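Local structure of toluene, o-xylene monooxygenase oxygenase subunit (Pseudomonas stutzeri, 2INC) at residues W50-C55 with Y134-P140; Y89-F94 with L245-A249; A191-F195 with A222-L227; G209-A214 with W281-W285. The protein forms one subunit of the oxygenase component of toluene, o-xylene monooxygenase, which probably adds oxygen to aromatic substrates at a diiron centre carried by a different subunit. All coordinates share one frame; numbering follows the deposited sequence.

Interaction 1 of 4, residues W50-C55 with Y134-P140; sequences WYKKYC and YIHQIAP
Ile138 is a knob in a hole made by Trp50, Tyr51, Tyr54 and Cys55. Its CG1 branch stands anti to the backbone N (chi1 -160°) and carries CD1 into the middle of the hole. There CD1 lies over one face of the Tyr51 ring, 4.0 Å from the ring centroid, while from another side the edge of the Trp50 indole brings CD1 within 3.7 Å of the methyl CD1 of Ile138. CB of Tyr54 and CB of Cys55 close the hole. Farther out, Cys55 SG touches Pro140 CB at 3.7 Å. Two bonds form the polar edge. Trp50 NE1 donates to Tyr134 OH at 3.0 Å, with the hydroxyl near the indole plane but the N-H bent to 143°; Tyr134 OH also bonds to Trp206 O. Tyr51 OH donates to the backbone carbonyl Gln137 O at 2.7 Å, arriving above the carbonyl plane, and takes a second partner, a basic side chain of another protein chain. The two short helices cross at -108°, so helix 46-56 lies across the C-terminal end of helix 121-138, where Ala139 leaves the helix. Trp206 packs against Trp50, Tyr54 and Tyr134, and Trp208 of helix 208-237 touches Ile138 and Pro140.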
# COMPACT_ATOMS: atom_id res chain seq x y z
N TRP B 50 0.77 8.40 42.95
CA TRP B 50 0.27 7.11 42.43
C TRP B 50 1.45 6.41 41.78
O TRP B 50 1.70 5.26 42.10
CB TRP B 50 -0.82 7.31 41.43
CG TRP B 50 -1.42 6.01 41.04
CD1 TRP B 50 -0.86 5.05 40.23
CD2 TRP B 50 -2.69 5.50 41.45
NE1 TRP B 50 -1.73 4.00 40.08
CE2 TRP B 50 -2.84 4.22 40.86
CE3 TRP B 50 -3.71 5.99 42.28
CZ2 TRP B 50 -3.95 3.43 41.05
CZ3 TRP B 50 -4.84 5.19 42.50
CH2 TRP B 50 -4.96 3.93 41.85
N TYR B 51 2.18 7.08 40.89
CA TYR B 51 3.28 6.40 40.19
C TYR B 51 4.49 6.07 41.05
O TYR B 51 5.21 5.03 40.82
CB TYR B 51 3.76 7.17 38.95
CG TYR B 51 2.89 6.89 37.73
CD1 TYR B 51 1.59 7.38 37.68
CD2 TYR B 51 3.32 6.06 36.70
CE1 TYR B 51 0.73 7.10 36.56
CE2 TYR B 51 2.46 5.81 35.57
CZ TYR B 51 1.18 6.33 35.53
OH TYR B 51 0.30 6.10 34.46
N LYS B 52 4.80 6.94 42.00
CA LYS B 52 5.89 6.60 42.93
C LYS B 52 5.53 5.41 43.79
O LYS B 52 6.36 4.54 44.01
CB LYS B 52 6.26 7.79 43.81
CG LYS B 52 6.79 8.95 42.93
CD LYS B 52 7.38 10.05 43.82
CE LYS B 52 6.30 10.70 44.63
NZ LYS B 52 6.88 11.91 45.31
N LYS B 53 4.29 5.35 44.25
CA LYS B 53 3.91 4.23 45.11
C LYS B 53 3.76 2.91 44.33
O LYS B 53 4.25 1.88 44.81
CB LYS B 53 2.66 4.57 45.91
CG LYS B 53 2.14 3.43 46.77
CD LYS B 53 1.12 3.97 47.77
CE LYS B 53 0.47 2.84 48.60
NZ LYS B 53 1.44 2.24 49.56
N TYR B 54 3.15 2.93 43.13
CA TYR B 54 2.69 1.72 42.48
C TYR B 54 3.58 1.31 41.33
O TYR B 54 3.53 0.16 40.91
CB TYR B 54 1.21 1.84 42.07
CG TYR B 54 0.26 2.04 43.25
CD1 TYR B 54 0.28 1.18 44.34
CD2 TYR B 54 -0.65 3.07 43.27
CE1 TYR B 54 -0.58 1.34 45.41
CE2 TYR B 54 -1.53 3.23 44.35
CZ TYR B 54 -1.48 2.35 45.40
OH TYR B 54 -2.34 2.50 46.45
N CYS B 55 4.40 2.23 40.79
CA CYS B 55 5.38 1.79 39.81
C CYS B 55 6.74 1.71 40.56
O CYS B 55 7.23 0.63 40.79
CB CYS B 55 5.41 2.73 38.56
SG CYS B 55 6.68 2.22 37.35
N TYR B 134 -5.04 -1.58 32.83
CA TYR B 134 -4.36 -1.01 34.01
C TYR B 134 -2.88 -1.37 34.02
O TYR B 134 -2.03 -0.46 34.21
CB TYR B 134 -5.08 -1.28 35.33
CG TYR B 134 -4.28 -0.67 36.45
CD1 TYR B 134 -3.46 -1.47 37.27
CD2 TYR B 134 -4.22 0.71 36.60
CE1 TYR B 134 -2.67 -0.89 38.28
CE2 TYR B 134 -3.40 1.31 37.62
CZ TYR B 134 -2.66 0.48 38.42
OH TYR B 134 -1.86 1.08 39.40
N ILE B 135 -2.53 -2.61 33.73
CA ILE B 135 -1.07 -2.97 33.64
C ILE B 135 -0.35 -2.05 32.65
O ILE B 135 0.75 -1.53 32.93
CB ILE B 135 -0.89 -4.46 33.30
CG1 ILE B 135 -1.50 -5.26 34.47
CG2 ILE B 135 0.62 -4.86 33.00
CD1 ILE B 135 -1.73 -6.80 34.29
N HIS B 136 -0.96 -1.85 31.48
CA HIS B 136 -0.43 -0.93 30.47
C HIS B 136 0.10 0.34 31.10
O HIS B 136 1.23 0.73 30.84
CB HIS B 136 -1.55 -0.60 29.46
CG HIS B 136 -1.21 0.52 28.53
ND1 HIS B 136 -1.16 0.36 27.17
CD2 HIS B 136 -0.89 1.81 28.77
CE1 HIS B 136 -0.85 1.52 26.60
NE2 HIS B 136 -0.67 2.41 27.55
N GLN B 137 -0.74 1.02 31.87
CA GLN B 137 -0.47 2.40 32.24
C GLN B 137 0.48 2.52 33.46
O GLN B 137 1.02 3.60 33.74
CB GLN B 137 -1.79 3.16 32.45
CG GLN B 137 -2.58 2.72 33.63
CD GLN B 137 -4.05 3.13 33.51
OE1 GLN B 137 -4.89 2.45 32.85
NE2 GLN B 137 -4.38 4.18 34.11
N ILE B 138 0.72 1.43 34.18
CA ILE B 138 1.62 1.49 35.37
C ILE B 138 2.92 0.67 35.17
O ILE B 138 3.83 0.76 36.01
CB ILE B 138 0.82 1.02 36.61
CG1 ILE B 138 1.40 1.46 37.98
CG2 ILE B 138 0.58 -0.49 36.55
CD1 ILE B 138 1.49 3.00 38.21
N ALA B 139 3.04 -0.09 34.09
CA ALA B 139 4.30 -0.85 33.87
C ALA B 139 5.50 0.10 33.73
O ALA B 139 5.36 1.21 33.18
CB ALA B 139 4.22 -1.73 32.61
N PRO B 140 6.70 -0.34 34.20
CA PRO B 140 7.88 0.54 34.10
C PRO B 140 8.73 0.59 32.80
O PRO B 140 9.79 1.22 32.83
CB PRO B 140 8.76 0.03 35.24
CG PRO B 140 8.46 -1.46 35.26
CD PRO B 140 7.03 -1.62 34.87

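Interaction 2 of 4, residues Y89-F94 with L245-A249; sequences YVQGLF and LLAQA
The Phe94 ring meets both methyls of Leu246, its CZ lying 4.0 Å from CD1 of Leu246, and CD2 sits at nearly the same range. One face of this ring rests on Val90 CG1 of its own helix, 3.5 Å above the plane and offset toward the rim; the ring of Tyr164 meets it with the planes about 10° apart. Val90 thus faces two ways: CG1 also reaches Leu246 CD1, while CG2 meets Ala249 CB, both at 3.9 Å. The other flat group, Tyr89, turns its edge to the partner helix. Ala249 CB lies near the plane of that ring, 4.2 Å from CE2 of Tyr89, and a water lies at the edge beside OH. With CG anti to the backbone N (chi1 169°), the phenol reaches across, and its hydroxyl donates a hydrogen bond to the water, OH of Tyr89 lying 2.7 Å from the water oxygen; the water in turn donates to Leu245 O at 2.8 Å. Leu93 packs at about a right angle to Leu245, CD1 of Leu93 lying 3.6 Å from CB of Leu245. An alanine in place of Phe94 would probably open a gap beside the Leu246 methyls and take from Tyr164 the ring it meets. The helices run antiparallel at 172°, and the second copy of this protein packs on Tyr89, Leu93 and Leu245, placing the pair at the dimer interface. The chemistry is that of a buried apolar seam, held by shape and methyl packing, in which one water ties a phenol to a main-chain carbonyl.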
# COMPACT_ATOMS: atom_id res chain seq x y z
N TYR B 89 -10.86 -15.75 9.88
CA TYR B 89 -11.26 -17.09 10.26
C TYR B 89 -12.52 -17.13 11.15
O TYR B 89 -13.50 -17.82 10.83
CB TYR B 89 -10.08 -17.80 10.92
CG TYR B 89 -10.43 -19.10 11.60
CD1 TYR B 89 -10.89 -20.20 10.86
CD2 TYR B 89 -10.29 -19.24 12.96
CE1 TYR B 89 -11.23 -21.39 11.49
CE2 TYR B 89 -10.65 -20.42 13.60
CZ TYR B 89 -11.11 -21.49 12.84
OH TYR B 89 -11.41 -22.69 13.44
N VAL B 90 -12.52 -16.41 12.25
CA VAL B 90 -13.68 -16.41 13.13
C VAL B 90 -14.91 -15.86 12.44
O VAL B 90 -16.00 -16.44 12.56
CB VAL B 90 -13.38 -15.63 14.45
CG1 VAL B 90 -14.66 -15.42 15.25
CG2 VAL B 90 -12.37 -16.39 15.23
N GLN B 91 -14.76 -14.79 11.69
CA GLN B 91 -15.93 -14.22 11.05
C GLN B 91 -16.44 -15.16 9.94
O GLN B 91 -17.64 -15.27 9.74
CB GLN B 91 -15.74 -12.74 10.62
CG GLN B 91 -15.09 -11.83 11.76
CD GLN B 91 -15.99 -11.47 13.01
OE1 GLN B 91 -17.15 -11.06 12.86
NE2 GLN B 91 -15.44 -11.62 14.22
N GLY B 92 -15.54 -15.90 9.29
CA GLY B 92 -15.99 -16.91 8.39
C GLY B 92 -16.81 -17.98 9.09
O GLY B 92 -17.85 -18.37 8.57
N LEU B 93 -16.31 -18.49 10.23
CA LEU B 93 -17.07 -19.46 11.04
C LEU B 93 -18.42 -18.96 11.36
O LEU B 93 -19.40 -19.68 11.19
CB LEU B 93 -16.42 -19.77 12.37
CG LEU B 93 -15.28 -20.77 12.27
CD1 LEU B 93 -14.56 -20.96 13.64
CD2 LEU B 93 -15.84 -22.11 11.71
N PHE B 94 -18.50 -17.74 11.87
CA PHE B 94 -19.81 -17.16 12.20
C PHE B 94 -20.70 -17.14 10.96
O PHE B 94 -21.89 -17.46 11.02
CB PHE B 94 -19.66 -15.74 12.71
CG PHE B 94 -19.03 -15.63 14.11
CD1 PHE B 94 -18.77 -14.37 14.66
CD2 PHE B 94 -18.69 -16.77 14.84
CE1 PHE B 94 -18.22 -14.24 15.90
CE2 PHE B 94 -18.10 -16.64 16.13
CZ PHE B 94 -17.90 -15.37 16.65
N LEU B 245 -14.96 -24.31 18.37
CA LEU B 245 -13.92 -23.63 17.55
C LEU B 245 -13.55 -22.22 18.00
O LEU B 245 -12.38 -21.85 17.93
CB LEU B 245 -14.33 -23.62 16.08
CG LEU B 245 -14.35 -25.01 15.43
CD1 LEU B 245 -14.99 -24.90 14.04
CD2 LEU B 245 -12.93 -25.61 15.34
N LEU B 246 -14.55 -21.43 18.37
CA LEU B 246 -14.37 -20.07 18.88
C LEU B 246 -13.42 -20.06 20.08
O LEU B 246 -12.49 -19.23 20.15
CB LEU B 246 -15.74 -19.49 19.29
CG LEU B 246 -15.71 -18.04 19.78
CD1 LEU B 246 -15.01 -17.19 18.67
CD2 LEU B 246 -17.17 -17.48 20.06
N ALA B 247 -13.64 -20.97 21.03
CA ALA B 247 -12.85 -20.99 22.25
C ALA B 247 -11.41 -21.38 21.93
O ALA B 247 -10.43 -20.85 22.50
CB ALA B 247 -13.51 -21.98 23.29
N GLN B 248 -11.24 -22.32 21.01
CA GLN B 248 -9.87 -22.69 20.60
C GLN B 248 -9.17 -21.50 19.91
O GLN B 248 -7.96 -21.29 20.10
CB GLN B 248 -9.93 -23.90 19.67
CG GLN B 248 -8.57 -24.39 19.19
CD GLN B 248 -8.72 -25.61 18.31
OE1 GLN B 248 -9.82 -26.16 18.20
NE2 GLN B 248 -7.62 -26.06 17.69
N ALA B 249 -9.93 -20.72 19.09
CA ALA B 249 -9.40 -19.54 18.40
C ALA B 249 -8.94 -18.50 19.43
O ALA B 249 -7.90 -17.88 19.29
CB ALA B 249 -10.44 -18.94 17.53
O HOH W 1 -10.59 -22.93 16.05

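Interaction 3 of 4, residues A191-F195 with A222-L227; sequences AWQGF and AVEEAL
Phe195 and Trp192 join two consecutive helices of the helical bundle, 190-202 and 208-237, which run antiparallel here at 159° as the arms of a helical hairpin. Their axes stay 12.3 Å apart, a wide spacing bridged by two large aromatic side chains, Phe195 reaching in between two alanines. Phe195 is the knob: its ring enters a hole made by Ala222, Val223, Ala226 and Leu227. The leading end of the ring goes deepest, Phe195 CZ lying 3.5 Å from Ala222 O, a backbone oxygen, and 3.8 Å from Ala226 CB, both near the ring plane. On one flank CE2 of Phe195 touches Val223 CG2 at 3.6 Å, and on the other CE1 of Phe195 meets Leu227 CD1 at 3.9 Å. The two alanines let the ring come this close to the helix backbone. Leu227 divides its methyls between the aromatics: CD2 takes the edge of the Trp192 indole, 3.9 Å from CH2 of Trp192. Trp192 turns CG anti to its own carbonyl carbon (chi1 -74°), which swings the six-membered ring toward Leu227 while NE1 is hydrogen-bonded to Arg116 O. Tyr296 of helix 274-299 and Leu124 of helix 121-138 close round the same cluster. Everything that touches is buried, and the knob-into-hole fit of one ring among residues on successive turns is the kind of core packing found in antiparallel helical bundles such as the ferritin-like fold of this hydroxylase family.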
# COMPACT_ATOMS: atom_id res chain seq x y z
N ALA B 191 -22.38 -19.87 40.43
CA ALA B 191 -21.32 -20.40 39.53
C ALA B 191 -20.32 -19.31 39.18
O ALA B 191 -19.14 -19.63 38.90
CB ALA B 191 -21.88 -20.97 38.24
N TRP B 192 -20.76 -18.06 39.22
CA TRP B 192 -19.86 -16.94 38.81
C TRP B 192 -19.26 -16.14 39.96
O TRP B 192 -18.42 -15.25 39.74
CB TRP B 192 -20.63 -15.94 37.97
CG TRP B 192 -20.91 -16.45 36.60
CD1 TRP B 192 -22.10 -16.96 36.17
CD2 TRP B 192 -20.02 -16.49 35.47
NE1 TRP B 192 -22.01 -17.33 34.84
CE2 TRP B 192 -20.74 -17.06 34.39
CE3 TRP B 192 -18.68 -16.10 35.27
CZ2 TRP B 192 -20.18 -17.24 33.12
CZ3 TRP B 192 -18.11 -16.30 33.98
CH2 TRP B 192 -18.87 -16.86 32.92
N GLN B 193 -19.67 -16.45 41.19
CA GLN B 193 -19.21 -15.66 42.32
C GLN B 193 -17.72 -15.82 42.68
O GLN B 193 -17.11 -14.86 43.15
CB GLN B 193 -20.15 -15.85 43.51
CG GLN B 193 -21.54 -15.14 43.39
CD GLN B 193 -21.52 -14.01 42.40
OE1 GLN B 193 -21.06 -12.90 42.73
NE2 GLN B 193 -22.01 -14.27 41.16
N GLY B 194 -17.14 -17.01 42.50
CA GLY B 194 -15.69 -17.19 42.63
C GLY B 194 -15.01 -16.24 41.68
O GLY B 194 -14.22 -15.42 42.12
N PHE B 195 -15.29 -16.35 40.37
CA PHE B 195 -14.69 -15.39 39.41
C PHE B 195 -14.93 -13.93 39.67
O PHE B 195 -14.03 -13.10 39.50
CB PHE B 195 -15.12 -15.70 37.97
CG PHE B 195 -14.27 -16.81 37.34
CD1 PHE B 195 -14.85 -18.02 36.94
CD2 PHE B 195 -12.88 -16.68 37.27
CE1 PHE B 195 -14.04 -19.08 36.46
CE2 PHE B 195 -12.09 -17.68 36.78
CZ PHE B 195 -12.69 -18.92 36.37
N ALA B 222 -6.77 -19.20 35.17
CA ALA B 222 -8.03 -19.75 35.71
C ALA B 222 -9.21 -19.47 34.78
O ALA B 222 -10.03 -20.35 34.54
CB ALA B 222 -8.33 -19.26 37.11
N VAL B 223 -9.34 -18.22 34.31
CA VAL B 223 -10.41 -17.89 33.34
C VAL B 223 -10.28 -18.72 32.06
O VAL B 223 -11.26 -19.27 31.53
CB VAL B 223 -10.39 -16.38 32.99
CG1 VAL B 223 -11.40 -16.11 31.86
CG2 VAL B 223 -10.72 -15.58 34.20
N GLU B 224 -9.05 -18.85 31.57
CA GLU B 224 -8.86 -19.48 30.27
C GLU B 224 -9.15 -20.96 30.38
O GLU B 224 -9.74 -21.52 29.48
CB GLU B 224 -7.45 -19.22 29.75
CG GLU B 224 -7.24 -17.71 29.42
CD GLU B 224 -5.79 -17.25 29.57
OE1 GLU B 224 -4.86 -18.11 29.79
OE2 GLU B 224 -5.58 -16.01 29.47
N GLU B 225 -8.74 -21.58 31.48
CA GLU B 225 -8.99 -23.03 31.66
C GLU B 225 -10.47 -23.34 31.90
O GLU B 225 -11.02 -24.25 31.29
CB GLU B 225 -8.03 -23.66 32.69
CG GLU B 225 -6.54 -23.67 32.24
CD GLU B 225 -6.25 -24.18 30.81
OE1 GLU B 225 -6.74 -25.28 30.43
OE2 GLU B 225 -5.49 -23.51 30.04
N ALA B 226 -11.15 -22.54 32.70
CA ALA B 226 -12.57 -22.74 32.89
C ALA B 226 -13.41 -22.44 31.65
O ALA B 226 -14.19 -23.29 31.17
CB ALA B 226 -13.07 -21.92 34.12
N LEU B 227 -13.24 -21.24 31.11
CA LEU B 227 -14.14 -20.73 30.09
C LEU B 227 -13.72 -21.09 28.70
O LEU B 227 -14.55 -21.18 27.82
CB LEU B 227 -14.26 -19.22 30.21
CG LEU B 227 -15.33 -18.72 31.17
CD1 LEU B 227 -14.96 -18.99 32.66
CD2 LEU B 227 -15.51 -17.27 30.95

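Interaction 4 of 4, residues G209-A214 with W281-W285; sequences GEAFTA and WVAKW
Glu210 runs along the face of Trp281 and ends between Lys284 and Trp285. Its CB lies 3.8 Å from Trp281 CE2; CG, anti to the backbone N (chi1 -160°), sits squarely over the five-membered ring of Trp281, 3.8 Å from its centroid. The extended chain then lays the carboxylate almost parallel to the indole, the planes 6° apart. At the tip OE2 is gripped twice: Lys284 NZ forms a salt bridge with Glu210 OE2 at 2.9 Å on the syn lone pair, and Trp285 NE1 donates to Glu210 OE2 at 2.8 Å from the anti side, with an N-H angle of 162°. The rest of Trp281 reaches Gly209, where CZ3 comes within 3.2 Å of Gly209 C, so close that a beta carbon on this residue would collide. Deeper in, Ala214 CB sits over the face of Trp285, 3.7 Å from the centroid of its five-membered ring, and Thr213 CG2 meets Val282 CG2. A serine in place of Trp281 would probably open a gap beside Gly209 and leave the Glu210 chain without its flat support. Indole packing thus aligns a carboxylate whose negative charge is likely to be stabilised by the ammonium and the indole N-H together.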
# COMPACT_ATOMS: atom_id res chain seq x y z
N GLY B 209 3.53 -4.84 39.75
CA GLY B 209 3.97 -6.26 39.81
C GLY B 209 2.88 -7.14 40.38
O GLY B 209 2.65 -8.25 39.93
N GLU B 210 2.18 -6.65 41.38
CA GLU B 210 1.00 -7.38 41.87
C GLU B 210 -0.10 -7.49 40.82
O GLU B 210 -0.78 -8.53 40.73
CB GLU B 210 0.41 -6.77 43.12
CG GLU B 210 -0.44 -7.84 43.80
CD GLU B 210 -1.02 -7.43 45.14
OE1 GLU B 210 -0.84 -6.27 45.55
OE2 GLU B 210 -1.65 -8.31 45.78
N ALA B 211 -0.31 -6.41 40.07
CA ALA B 211 -1.34 -6.40 39.01
C ALA B 211 -1.04 -7.40 37.96
O ALA B 211 -1.91 -8.18 37.56
CB ALA B 211 -1.48 -4.97 38.38
N PHE B 212 0.21 -7.41 37.51
CA PHE B 212 0.67 -8.44 36.62
C PHE B 212 0.45 -9.86 37.15
O PHE B 212 0.00 -10.75 36.41
CB PHE B 212 2.13 -8.17 36.28
CG PHE B 212 2.81 -9.30 35.53
CD1 PHE B 212 2.51 -9.55 34.20
CD2 PHE B 212 3.74 -10.08 36.17
CE1 PHE B 212 3.11 -10.59 33.50
CE2 PHE B 212 4.37 -11.15 35.49
CZ PHE B 212 4.05 -11.38 34.14
N THR B 213 0.83 -10.11 38.40
CA THR B 213 0.66 -11.44 38.98
C THR B 213 -0.81 -11.77 39.10
O THR B 213 -1.28 -12.81 38.62
CB THR B 213 1.38 -11.52 40.34
OG1 THR B 213 2.76 -11.18 40.14
CG2 THR B 213 1.26 -12.93 40.94
N ALA B 214 -1.58 -10.88 39.70
CA ALA B 214 -2.96 -11.19 39.91
C ALA B 214 -3.70 -11.42 38.61
O ALA B 214 -4.48 -12.39 38.50
CB ALA B 214 -3.65 -10.13 40.82
N TRP B 281 2.96 -13.33 46.11
CA TRP B 281 1.74 -12.78 45.48
C TRP B 281 0.86 -13.90 44.92
O TRP B 281 -0.36 -13.89 45.10
CB TRP B 281 2.11 -11.79 44.37
CG TRP B 281 2.49 -10.43 44.85
CD1 TRP B 281 2.04 -9.78 45.98
CD2 TRP B 281 3.34 -9.51 44.17
NE1 TRP B 281 2.61 -8.51 46.05
CE2 TRP B 281 3.38 -8.32 44.94
CE3 TRP B 281 4.06 -9.57 42.97
CZ2 TRP B 281 4.14 -7.21 44.56
CZ3 TRP B 281 4.82 -8.45 42.60
CH2 TRP B 281 4.85 -7.30 43.40
N VAL B 282 1.50 -14.87 44.28
CA VAL B 282 0.82 -16.07 43.79
C VAL B 282 0.10 -16.76 44.97
O VAL B 282 -1.08 -17.13 44.85
CB VAL B 282 1.79 -17.04 43.02
CG1 VAL B 282 1.16 -18.42 42.84
CG2 VAL B 282 2.15 -16.49 41.60
N ALA B 283 0.76 -16.84 46.14
CA ALA B 283 0.14 -17.54 47.28
C ALA B 283 -1.03 -16.79 47.84
O ALA B 283 -1.96 -17.42 48.35
CB ALA B 283 1.17 -17.90 48.38
N LYS B 284 -1.03 -15.46 47.72
CA LYS B 284 -2.18 -14.62 48.15
C LYS B 284 -3.39 -14.82 47.24
O LYS B 284 -4.54 -14.87 47.71
CB LYS B 284 -1.74 -13.14 48.16
CG LYS B 284 -2.86 -12.10 48.28
CD LYS B 284 -2.32 -10.65 48.17
CE LYS B 284 -3.50 -9.69 48.22
NZ LYS B 284 -3.11 -8.28 48.31
N TRP B 285 -3.14 -14.90 45.93
CA TRP B 285 -4.21 -14.85 44.90
C TRP B 285 -4.71 -16.26 44.53
O TRP B 285 -5.92 -16.44 44.24
CB TRP B 285 -3.78 -14.01 43.66
CG TRP B 285 -3.72 -12.57 43.99
CD1 TRP B 285 -2.61 -11.82 44.30
CD2 TRP B 285 -4.85 -11.67 44.13
NE1 TRP B 285 -2.99 -10.53 44.62
CE2 TRP B 285 -4.35 -10.41 44.50
CE3 TRP B 285 -6.22 -11.82 43.94
CZ2 TRP B 285 -5.17 -9.31 44.72
CZ3 TRP B 285 -7.06 -10.72 44.17
CH2 TRP B 285 -6.52 -9.48 44.54

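Overall arrangement
All four contacts join helices of one mainly helical chain without strands. Interactions 3 and 4 share helix 208-237 and lie about 17 Å apart between centres, pairing that helix with 190-202 and with 274-299. The centres of interactions 1 and 4 are about 15 Å apart, and they touch: Ile135 packs against Ala211 and Phe212. Interaction 2 lies across the chain's centre from interactions 1 and 4, its centre about 35 and 32 Å from theirs, and uses helices 76-99 and 241-268 beside the second subunit. Along the chain, interaction 3 is nested within the loop closed by interaction 2, whereas interactions 1 and 2, 2 and 4, and 3 and 4 alternate. Such interleaving ties early and late helices into a single bundle.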